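Local atomic coordinates of glucosamine-6-phosphate deaminase (Bacillus subtilis, PDB entry 2BKX), a protein that belongs to the glucosamine-6-phosphate isomerase/6-phosphogluconolactonase family and is built around a Rossmann-like alpha/beta core with fructose -6-phosphate bound in its pocket. Residues R192-V206 with H226-L240. Sequence-based numbering, arbitrary orientation. Where two conformers were deposited one is given.
Sequences RILLLISGKSKAEAV and HSDVTVLIDREAASL. With F6R (fructose -6-phosphate), chain C.
D234 grips the turn after strand 193-197 with both carboxylate oxygens. S198 OG gives a hydrogen bond of 2.6 Å to D234 OD2, from above the carboxylate plane. G199 N gives one of 3.0 Å to D234 OD1 on its syn side, 20° out of plane. A237 N meets D234 OD1 nearly along its C-O axis, an Asx motif. D234 CG sits between backbone N and carbonyl carbon (chi1 73°), which turns OD2 to the hydroxyl and OD1 to both N-H groups.

The contact joins the parallel strands of the beta-alpha-beta unit 193-197, 203-211, 229-234 by six backbone hydrogen bonds. On one face I197 CD1 crosses to V231 CG1 at 3.8 Å. On the other, L196 CD2 lies alongside L232 CD1 at 3.7 Å. I193 CD1 sits over a face of the H226 ring, 3.6 Å from its centroid, a CH-pi contact. R192 and D228 form no salt bridge; water 1 accepts from R192 NE and lies within hydrogen-bonding distance of D228 OD1, with too few protons for every acceptor nearby.

The turn leads to K202, whose NZ binds fructose -6-phosphate O2P at 2.7 Å. Three donors on the D234 carboxylate would probably stabilise its charge and hold the turn's shape.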
ATOM      1  N   ARG A 192      -4.184  -0.116  12.458  1.00  7.36           N
ATOM      2  CA  ARG A 192      -4.224  -1.514  12.051  1.00  6.74           C
ATOM      3  C   ARG A 192      -3.528  -1.644  10.710  1.00  6.47           C
ATOM      4  O   ARG A 192      -3.801  -0.838   9.819  1.00  7.86           O
ATOM      5  CB  ARG A 192      -5.671  -1.997  11.898  1.00  8.52           C
ATOM      6  CG  ARG A 192      -5.805  -3.441  11.635  1.00 10.22           C
ATOM      7  CD  ARG A 192      -7.232  -3.901  11.555  1.00 13.50           C
ATOM      8  NE  ARG A 192      -7.239  -5.353  11.354  1.00 15.56           N
ATOM      9  CZ  ARG A 192      -8.330  -6.090  11.275  1.00 16.41           C
ATOM     10  NH1 ARG A 192      -9.518  -5.533  11.336  1.00 18.75           N
ATOM     11  NH2 ARG A 192      -8.212  -7.394  11.118  1.00 18.33           N
ATOM     12  N   ILE A 193      -2.661  -2.650  10.580  1.00  5.25           N
ATOM     13  CA  ILE A 193      -1.949  -2.874   9.333  1.00  6.14           C
ATOM     14  C   ILE A 193      -2.373  -4.198   8.720  1.00  4.92           C
ATOM     15  O   ILE A 193      -2.505  -5.186   9.436  1.00  5.58           O
ATOM     16  CB  ILE A 193      -0.421  -2.786   9.543  1.00  7.55           C
ATOM     17  CG1 ILE A 193      -0.062  -1.281   9.870  1.00 10.52           C
ATOM     18  CG2 ILE A 193       0.362  -3.232   8.298  1.00  7.37           C
ATOM     19  CD1 ILE A 193       1.272  -1.009  10.329  1.00 12.18           C
ATOM     20  N   LEU A 194      -2.592  -4.191   7.410  1.00  4.83           N
ATOM     21  CA  LEU A 194      -2.937  -5.393   6.652  1.00  4.72           C
ATOM     22  C   LEU A 194      -1.921  -5.502   5.505  1.00  4.62           C
ATOM     23  O   LEU A 194      -1.979  -4.716   4.562  1.00  5.40           O
ATOM     24  CB  LEU A 194      -4.377  -5.290   6.125  1.00  5.32           C
ATOM     25  CG  LEU A 194      -4.822  -6.437   5.225  1.00  6.65           C
ATOM     26  CD1 LEU A 194      -4.668  -7.766   5.920  1.00  8.76           C
ATOM     27  CD2 LEU A 194      -6.267  -6.207   4.710  1.00  8.46           C
ATOM     28  N   LEU A 195      -0.982  -6.439   5.654  1.00  4.99           N
ATOM     29  CA  LEU A 195       0.092  -6.673   4.695  1.00  4.62           C
ATOM     30  C   LEU A 195      -0.289  -7.877   3.841  1.00  4.17           C
ATOM     31  O   LEU A 195      -0.547  -8.963   4.352  1.00  5.25           O
ATOM     32  CB  LEU A 195       1.432  -6.874   5.412  1.00  5.09           C
ATOM     33  CG  LEU A 195       2.603  -7.322   4.554  1.00  5.52           C
ATOM     34  CD1 LEU A 195       2.945  -6.316   3.488  1.00  6.66           C
ATOM     35  CD2 LEU A 195       3.795  -7.581   5.441  1.00  6.32           C
ATOM     36  N   LEU A 196      -0.303  -7.668   2.522  1.00  4.33           N
ATOM     37  CA  LEU A 196      -0.687  -8.682   1.555  1.00  4.88           C
ATOM     38  C   LEU A 196       0.559  -9.126   0.775  1.00  4.25           C
ATOM     39  O   LEU A 196       1.297  -8.306   0.269  1.00  5.12           O
ATOM     40  CB  LEU A 196      -1.685  -8.097   0.553  1.00  5.83           C
ATOM     41  CG  LEU A 196      -2.907  -7.422   1.155  1.00  7.12           C
ATOM     42  CD1 LEU A 196      -3.827  -6.851   0.080  1.00  7.78           C
ATOM     43  CD2 LEU A 196      -3.646  -8.378   2.072  1.00  6.65           C
ATOM     44  N   ILE A 197       0.723 -10.434   0.633  1.00  3.83           N
ATOM     45  CA  ILE A 197       1.900 -10.994  -0.020  1.00  5.18           C
ATOM     46  C   ILE A 197       1.495 -12.181  -0.869  1.00  5.21           C
ATOM     47  O   ILE A 197       0.983 -13.186  -0.342  1.00  5.93           O
ATOM     48  CB  ILE A 197       2.998 -11.413   0.962  1.00  5.42           C
ATOM     49  CG1 ILE A 197       3.258 -10.344   2.020  1.00  5.79           C
ATOM     50  CG2 ILE A 197       4.294 -11.647   0.152  1.00  5.20           C
ATOM     51  CD1 ILE A 197       4.300 -10.706   3.066  1.00  6.03           C
ATOM     52  N   SER A 198       1.813 -12.090  -2.161  1.00  6.13           N
ATOM     53  CA  SER A 198       1.412 -13.113  -3.122  1.00  6.94           C
ATOM     54  C   SER A 198       2.520 -13.419  -4.129  1.00  7.37           C
ATOM     55  O   SER A 198       3.153 -12.530  -4.660  1.00  7.56           O
ATOM     56  CB  SER A 198       0.153 -12.647  -3.907  1.00  7.80           C
ATOM     57  OG  SER A 198      -0.183 -13.565  -4.928  1.00 10.69           O
ATOM     58  N   GLY A 199       2.704 -14.708  -4.384  1.00  7.66           N
ATOM     59  CA  GLY A 199       3.543 -15.135  -5.482  1.00  8.59           C
ATOM     60  C   GLY A 199       4.974 -15.449  -5.116  1.00 10.00           C
ATOM     61  O   GLY A 199       5.520 -14.943  -4.138  1.00  9.48           O
ATOM     62  N   LYS A 200       5.599 -16.275  -5.965  1.00 11.51           N
ATOM     63  CA  LYS A 200       6.982 -16.735  -5.760  1.00 12.75           C
ATOM     64  C   LYS A 200       8.017 -15.618  -5.668  1.00 11.58           C
ATOM     65  O   LYS A 200       9.040 -15.756  -4.968  1.00 12.15           O
ATOM     66  CB  LYS A 200       7.330 -17.693  -6.912  1.00 14.40           C
ATOM     67  CG  LYS A 200       8.656 -18.351  -6.863  1.00 18.60           C
ATOM     68  CD  LYS A 200       8.708 -19.464  -7.928  1.00 20.07           C
ATOM     69  CE  LYS A 200      10.133 -19.645  -8.483  1.00 25.75           C
ATOM     70  NZ  LYS A 200      10.080 -20.048  -9.926  1.00 28.07           N
ATOM     71  N   SER A 201       7.773 -14.494  -6.334  1.00 10.55           N
ATOM     72  CA  SER A 201       8.722 -13.397  -6.290  1.00 10.20           C
ATOM     73  C   SER A 201       8.930 -12.812  -4.911  1.00  9.41           C
ATOM     74  O   SER A 201       9.933 -12.136  -4.707  1.00 10.31           O
ATOM     75  CB  SER A 201       8.329 -12.288  -7.257  1.00 11.02           C
ATOM     76  OG  SER A 201       7.304 -11.458  -6.750  1.00 13.17           O
ATOM     77  N   LYS A 202       7.992 -13.070  -3.986  1.00  8.76           N
ATOM     78  CA  LYS A 202       8.055 -12.554  -2.631  1.00  7.93           C
ATOM     79  C   LYS A 202       8.496 -13.580  -1.592  1.00  7.90           C
ATOM     80  O   LYS A 202       8.542 -13.274  -0.387  1.00  7.72           O
ATOM     81  CB  LYS A 202       6.682 -11.998  -2.220  1.00  7.31           C
ATOM     82  CG  LYS A 202       6.109 -10.980  -3.201  1.00  7.91           C
ATOM     83  CD  LYS A 202       7.040  -9.796  -3.468  1.00  6.94           C
ATOM     84  CE  LYS A 202       6.416  -8.783  -4.428  1.00  6.28           C
ATOM     85  NZ  LYS A 202       5.125  -8.171  -3.899  1.00  6.11           N
ATOM     86  N   ALA A 203       8.789 -14.813  -2.021  1.00  8.07           N
ATOM     87  CA  ALA A 203       9.074 -15.867  -1.064  1.00  8.12           C
ATOM     88  C   ALA A 203      10.314 -15.574  -0.211  1.00  8.49           C
ATOM     89  O   ALA A 203      10.342 -15.900   0.981  1.00  8.90           O
ATOM     90  CB  ALA A 203       9.167 -17.216  -1.766  1.00  9.92           C
ATOM     91  N   GLU A 204      11.345 -14.978  -0.800  1.00  8.67           N
ATOM     92  CA  GLU A 204      12.524 -14.606  -0.005  1.00  9.90           C
ATOM     93  C   GLU A 204      12.208 -13.507   1.011  1.00  9.76           C
ATOM     94  O   GLU A 204      12.674 -13.563   2.158  1.00  9.56           O
ATOM     95  CB  GLU A 204      13.704 -14.206  -0.915  1.00 10.94           C
ATOM     96  CG  GLU A 204      14.247 -15.393  -1.702  1.00 15.24           C
ATOM     97  CD  GLU A 204      15.208 -15.041  -2.812  0.50 15.03           C
ATOM     98  OE1 GLU A 204      15.940 -14.029  -2.707  0.50 20.06           O
ATOM     99  OE2 GLU A 204      15.212 -15.795  -3.801  0.50 19.00           O
ATOM    100  N   ALA A 205      11.391 -12.526   0.608  1.00  8.50           N
ATOM    101  CA  ALA A 205      10.976 -11.477   1.540  1.00  8.56           C
ATOM    102  C   ALA A 205      10.136 -12.052   2.685  1.00  7.66           C
ATOM    103  O   ALA A 205      10.282 -11.661   3.835  1.00  8.20           O
ATOM    104  CB  ALA A 205      10.274 -10.369   0.833  1.00  8.75           C
ATOM    105  N   VAL A 206       9.255 -12.987   2.366  1.00  7.56           N
ATOM    106  CA  VAL A 206       8.456 -13.628   3.415  1.00  7.10           C
ATOM    107  C   VAL A 206       9.372 -14.316   4.428  1.00  7.07           C
ATOM    108  O   VAL A 206       9.175 -14.205   5.637  1.00  7.08           O
ATOM    109  CB  VAL A 206       7.432 -14.623   2.818  1.00  7.28           C
ATOM    110  CG1 VAL A 206       6.846 -15.529   3.881  1.00  8.28           C
ATOM    111  CG2 VAL A 206       6.328 -13.861   2.098  1.00  7.00           C
ATOM    112  N   HIS A 226       4.704  -3.087  15.668  1.00  6.45           N
ATOM    113  CA  HIS A 226       3.319  -2.618  15.676  1.00  7.26           C
ATOM    114  C   HIS A 226       2.418  -3.632  16.395  1.00  7.45           C
ATOM    115  O   HIS A 226       2.654  -4.837  16.347  1.00  8.48           O
ATOM    116  CB  HIS A 226       2.891  -2.428  14.217  1.00  6.55           C
ATOM    117  CG  HIS A 226       1.581  -1.747  14.050  1.00  6.63           C
ATOM    118  ND1 HIS A 226       1.423  -0.422  13.698  1.00 10.33           N
ATOM    119  CD2 HIS A 226       0.337  -2.255  14.167  1.00  4.16           C
ATOM    120  CE1 HIS A 226       0.126  -0.140  13.662  1.00  4.94           C
ATOM    121  NE2 HIS A 226      -0.546  -1.240  13.950  1.00  9.14           N
ATOM    122  N   SER A 227       1.373  -3.123  17.030  1.00  6.57           N
ATOM    123  CA  SER A 227       0.502  -3.936  17.870  1.00  7.63           C
ATOM    124  C   SER A 227      -0.640  -4.643  17.180  1.00  6.70           C
ATOM    125  O   SER A 227      -1.370  -5.426  17.790  1.00  8.13           O
ATOM    126  CB  SER A 227      -0.048  -3.078  19.017  1.00  8.72           C
ATOM    127  OG  SER A 227       0.988  -2.419  19.737  0.50 10.92           O
ATOM    128  N   ASP A 228      -0.876  -4.314  15.924  1.00  7.14           N
ATOM    129  CA  ASP A 228      -2.030  -4.916  15.207  1.00  6.90           C
ATOM    130  C   ASP A 228      -1.725  -5.051  13.713  1.00  6.70           C
ATOM    131  O   ASP A 228      -2.165  -4.247  12.888  1.00  6.83           O
ATOM    132  CB  ASP A 228      -3.314  -4.121  15.442  1.00  7.97           C
ATOM    133  CG  ASP A 228      -4.561  -4.851  14.925  1.00  8.67           C
ATOM    134  OD1 ASP A 228      -4.411  -5.921  14.339  1.00 10.22           O
ATOM    135  OD2 ASP A 228      -5.697  -4.341  15.132  1.00 13.06           O
ATOM    136  N   VAL A 229      -0.940  -6.070  13.399  1.00  6.91           N
ATOM    137  CA  VAL A 229      -0.526  -6.372  12.038  1.00  7.39           C
ATOM    138  C   VAL A 229      -1.052  -7.730  11.641  1.00  6.19           C
ATOM    139  O   VAL A 229      -0.800  -8.724  12.326  1.00  6.77           O
ATOM    140  CB  VAL A 229       1.009  -6.386  11.900  1.00  7.97           C
ATOM    141  CG1 VAL A 229       1.430  -6.697  10.477  1.00  8.13           C
ATOM    142  CG2 VAL A 229       1.594  -5.066  12.332  1.00  9.48           C
ATOM    143  N   THR A 230      -1.745  -7.794  10.501  1.00  5.94           N
ATOM    144  CA  THR A 230      -2.175  -9.049   9.924  1.00  6.35           C
ATOM    145  C   THR A 230      -1.438  -9.176   8.600  1.00  6.02           C
ATOM    146  O   THR A 230      -1.418  -8.257   7.804  1.00  7.11           O
ATOM    147  CB  THR A 230      -3.670  -9.048   9.705  1.00  7.88           C
ATOM    148  OG1 THR A 230      -4.317  -8.909  10.961  1.00 10.09           O
ATOM    149  CG2 THR A 230      -4.194 -10.300   8.998  1.00  9.81           C
ATOM    150  N   VAL A 231      -0.874 -10.352   8.353  1.00  5.29           N
ATOM    151  CA  VAL A 231      -0.115 -10.628   7.133  1.00  5.41           C
ATOM    152  C   VAL A 231      -0.774 -11.804   6.433  1.00  5.90           C
ATOM    153  O   VAL A 231      -0.835 -12.911   6.998  1.00  7.10           O
ATOM    154  CB  VAL A 231       1.377 -10.964   7.414  1.00  5.53           C
ATOM    155  CG1 VAL A 231       2.111 -11.105   6.112  1.00  7.15           C
ATOM    156  CG2 VAL A 231       2.031  -9.960   8.340  1.00  7.31           C
ATOM    157  N   LEU A 232      -1.249 -11.567   5.208  1.00  5.78           N
ATOM    158  CA  LEU A 232      -1.875 -12.607   4.409  1.00  5.56           C
ATOM    159  C   LEU A 232      -0.871 -13.051   3.373  1.00  6.01           C
ATOM    160  O   LEU A 232      -0.348 -12.212   2.632  1.00  6.99           O
ATOM    161  CB  LEU A 232      -3.159 -12.116   3.756  1.00  6.30           C
ATOM    162  CG  LEU A 232      -4.222 -11.546   4.676  1.00  8.20           C
ATOM    163  CD1 LEU A 232      -5.421 -11.127   3.814  1.00  9.58           C
ATOM    164  CD2 LEU A 232      -4.629 -12.469   5.779  1.00  9.30           C
ATOM    165  N   ILE A 233      -0.590 -14.366   3.322  1.00  6.33           N
ATOM    166  CA  ILE A 233       0.466 -14.880   2.440  1.00  7.24           C
ATOM    167  C   ILE A 233      -0.101 -16.057   1.677  1.00  7.56           C
ATOM    168  O   ILE A 233      -0.564 -17.004   2.303  1.00  8.59           O
ATOM    169  CB  ILE A 233       1.665 -15.350   3.260  1.00  7.58           C
ATOM    170  CG1 ILE A 233       2.142 -14.236   4.232  1.00  7.49           C
ATOM    171  CG2 ILE A 233       2.814 -15.751   2.362  1.00  9.90           C
ATOM    172  CD1 ILE A 233       3.243 -14.631   5.230  1.00 10.88           C
ATOM    173  N   ASP A 234      -0.065 -16.007   0.354  1.00  7.51           N
ATOM    174  CA  ASP A 234      -0.512 -17.169  -0.413  1.00  7.52           C
ATOM    175  C   ASP A 234       0.550 -18.265  -0.470  1.00  8.77           C
ATOM    176  O   ASP A 234       1.664 -18.093   0.007  1.00  9.14           O
ATOM    177  CB  ASP A 234      -1.116 -16.801  -1.749  1.00  8.64           C
ATOM    178  CG  ASP A 234      -0.130 -16.354  -2.781  1.00  9.04           C
ATOM    179  OD1 ASP A 234       1.108 -16.494  -2.615  1.00  9.08           O
ATOM    180  OD2 ASP A 234      -0.626 -15.882  -3.831  1.00 11.90           O
ATOM    181  N   ARG A 235       0.185 -19.435  -0.997  1.00  9.63           N
ATOM    182  CA  ARG A 235       1.047 -20.636  -0.933  1.00 11.19           C
ATOM    183  C   ARG A 235       2.380 -20.392  -1.614  1.00 10.98           C
ATOM    184  O   ARG A 235       3.431 -20.754  -1.121  1.00 12.22           O
ATOM    185  CB  ARG A 235       0.327 -21.854  -1.534  1.00 13.55           C
ATOM    186  CG  ARG A 235      -0.916 -22.192  -0.798  1.00 19.18           C
ATOM    187  CD  ARG A 235      -0.685 -22.765   0.574  1.00 29.08           C
ATOM    188  NE  ARG A 235      -1.864 -22.597   1.427  1.00 31.89           N
ATOM    189  CZ  ARG A 235      -2.032 -23.155   2.622  1.00 34.82           C
ATOM    190  NH1 ARG A 235      -3.157 -22.919   3.298  1.00 35.29           N
ATOM    191  NH2 ARG A 235      -1.084 -23.926   3.154  1.00 36.67           N
ATOM    192  N   GLU A 236       2.360 -19.735  -2.746  1.00 10.71           N
ATOM    193  CA  GLU A 236       3.568 -19.481  -3.491  1.00 11.36           C
ATOM    194  C   GLU A 236       4.507 -18.548  -2.725  1.00 10.74           C
ATOM    195  O   GLU A 236       5.726 -18.715  -2.722  1.00 12.67           O
ATOM    196  CB  GLU A 236       3.207 -18.915  -4.858  1.00 11.98           C
ATOM    197  CG  GLU A 236       2.605 -19.962  -5.821  1.00 13.92           C
ATOM    198  CD  GLU A 236       1.232 -20.464  -5.408  1.00 19.64           C
ATOM    199  OE1 GLU A 236       0.425 -19.658  -4.881  1.00 22.41           O
ATOM    200  OE2 GLU A 236       0.936 -21.682  -5.612  1.00 26.26           O
ATOM    201  N   ALA A 237       3.938 -17.553  -2.068  1.00  9.40           N
ATOM    202  CA  ALA A 237       4.741 -16.630  -1.283  1.00  8.80           C
ATOM    203  C   ALA A 237       5.292 -17.259  -0.011  1.00  9.00           C
ATOM    204  O   ALA A 237       6.287 -16.770   0.507  1.00  8.20           O
ATOM    205  CB  ALA A 237       3.919 -15.412  -0.962  1.00  8.89           C
ATOM    206  N   ALA A 238       4.651 -18.331   0.462  1.00  8.36           N
ATOM    207  CA  ALA A 238       5.031 -19.004   1.711  1.00  8.93           C
ATOM    208  C   ALA A 238       6.053 -20.118   1.521  1.00 10.24           C
ATOM    209  O   ALA A 238       6.454 -20.737   2.498  1.00 11.13           O
ATOM    210  CB  ALA A 238       3.798 -19.580   2.417  1.00  9.76           C
ATOM    211  N   SER A 239       6.493 -20.324   0.285  1.00  9.34           N
ATOM    212  CA  SER A 239       7.249 -21.535  -0.086  1.00 11.51           C
ATOM    213  C   SER A 239       8.653 -21.644   0.480  1.00 11.47           C
ATOM    214  O   SER A 239       9.244 -22.730   0.469  1.00 12.52           O
ATOM    215  CB  SER A 239       7.263 -21.700  -1.614  1.00 11.77           C
ATOM    216  OG  SER A 239       7.903 -20.627  -2.309  1.00 14.65           O
ATOM    217  N   LEU A 240       9.221 -20.545   0.971  1.00 10.36           N
ATOM    218  CA  LEU A 240      10.571 -20.550   1.542  1.00 10.84           C
ATOM    219  C   LEU A 240      10.560 -20.148   3.000  1.00 11.47           C
ATOM    220  O   LEU A 240      11.582 -19.732   3.529  1.00 12.43           O
ATOM    221  CB  LEU A 240      11.523 -19.657   0.744  1.00 10.34           C
ATOM    222  CG  LEU A 240      11.704 -20.000  -0.712  1.00  9.77           C
ATOM    223  CD1 LEU A 240      12.574 -19.001  -1.387  1.00 12.08           C
ATOM    224  CD2 LEU A 240      12.341 -21.399  -0.854  1.00 11.78           C
TER
HETATM  225  C1  F6R C1243       2.143  -0.016  -3.068  1.00 16.24           C
HETATM  226  C2  F6R C1243       3.576   0.124  -2.592  1.00 12.72           C
HETATM  227  C3  F6R C1243       4.711  -0.868  -2.877  1.00  8.62           C
HETATM  228  C4  F6R C1243       4.223  -2.244  -3.373  1.00  6.82           C
HETATM  229  C5  F6R C1243       5.348  -3.235  -3.625  1.00  7.20           C
HETATM  230  C6  F6R C1243       4.819  -4.559  -4.164  1.00  6.19           C
HETATM  231  O1  F6R C1243       1.426   1.231  -3.000  1.00 14.45           O
HETATM  232  O2  F6R C1243       3.818   1.081  -1.890  1.00 18.38           O
HETATM  233  O3  F6R C1243       5.405  -1.115  -1.667  1.00  8.67           O
HETATM  234  O4  F6R C1243       3.336  -2.779  -2.397  1.00  7.31           O
HETATM  235  O5  F6R C1243       6.337  -2.704  -4.498  1.00  7.57           O
HETATM  236  O6  F6R C1243       4.260  -4.330  -5.467  1.00  5.77           O
HETATM  237  P   F6R C1243       3.418  -5.492  -6.164  1.00  5.35           P
HETATM  238  O1P F6R C1243       2.142  -5.630  -5.379  1.00  5.89           O
HETATM  239  O2P F6R C1243       4.257  -6.737  -6.054  1.00  6.22           O
HETATM  240  O3P F6R C1243       3.167  -5.054  -7.571  1.00  5.38           O
HETATM  241  O   HOH W   1      -4.339  -6.241  11.562  1.00 11.00           O
HETATM  242  O   HOH W   2      -6.729  -9.705  11.798  1.00 23.66           O
HETATM  243  O   HOH W   3       8.472 -17.902   1.753  1.00  9.02           O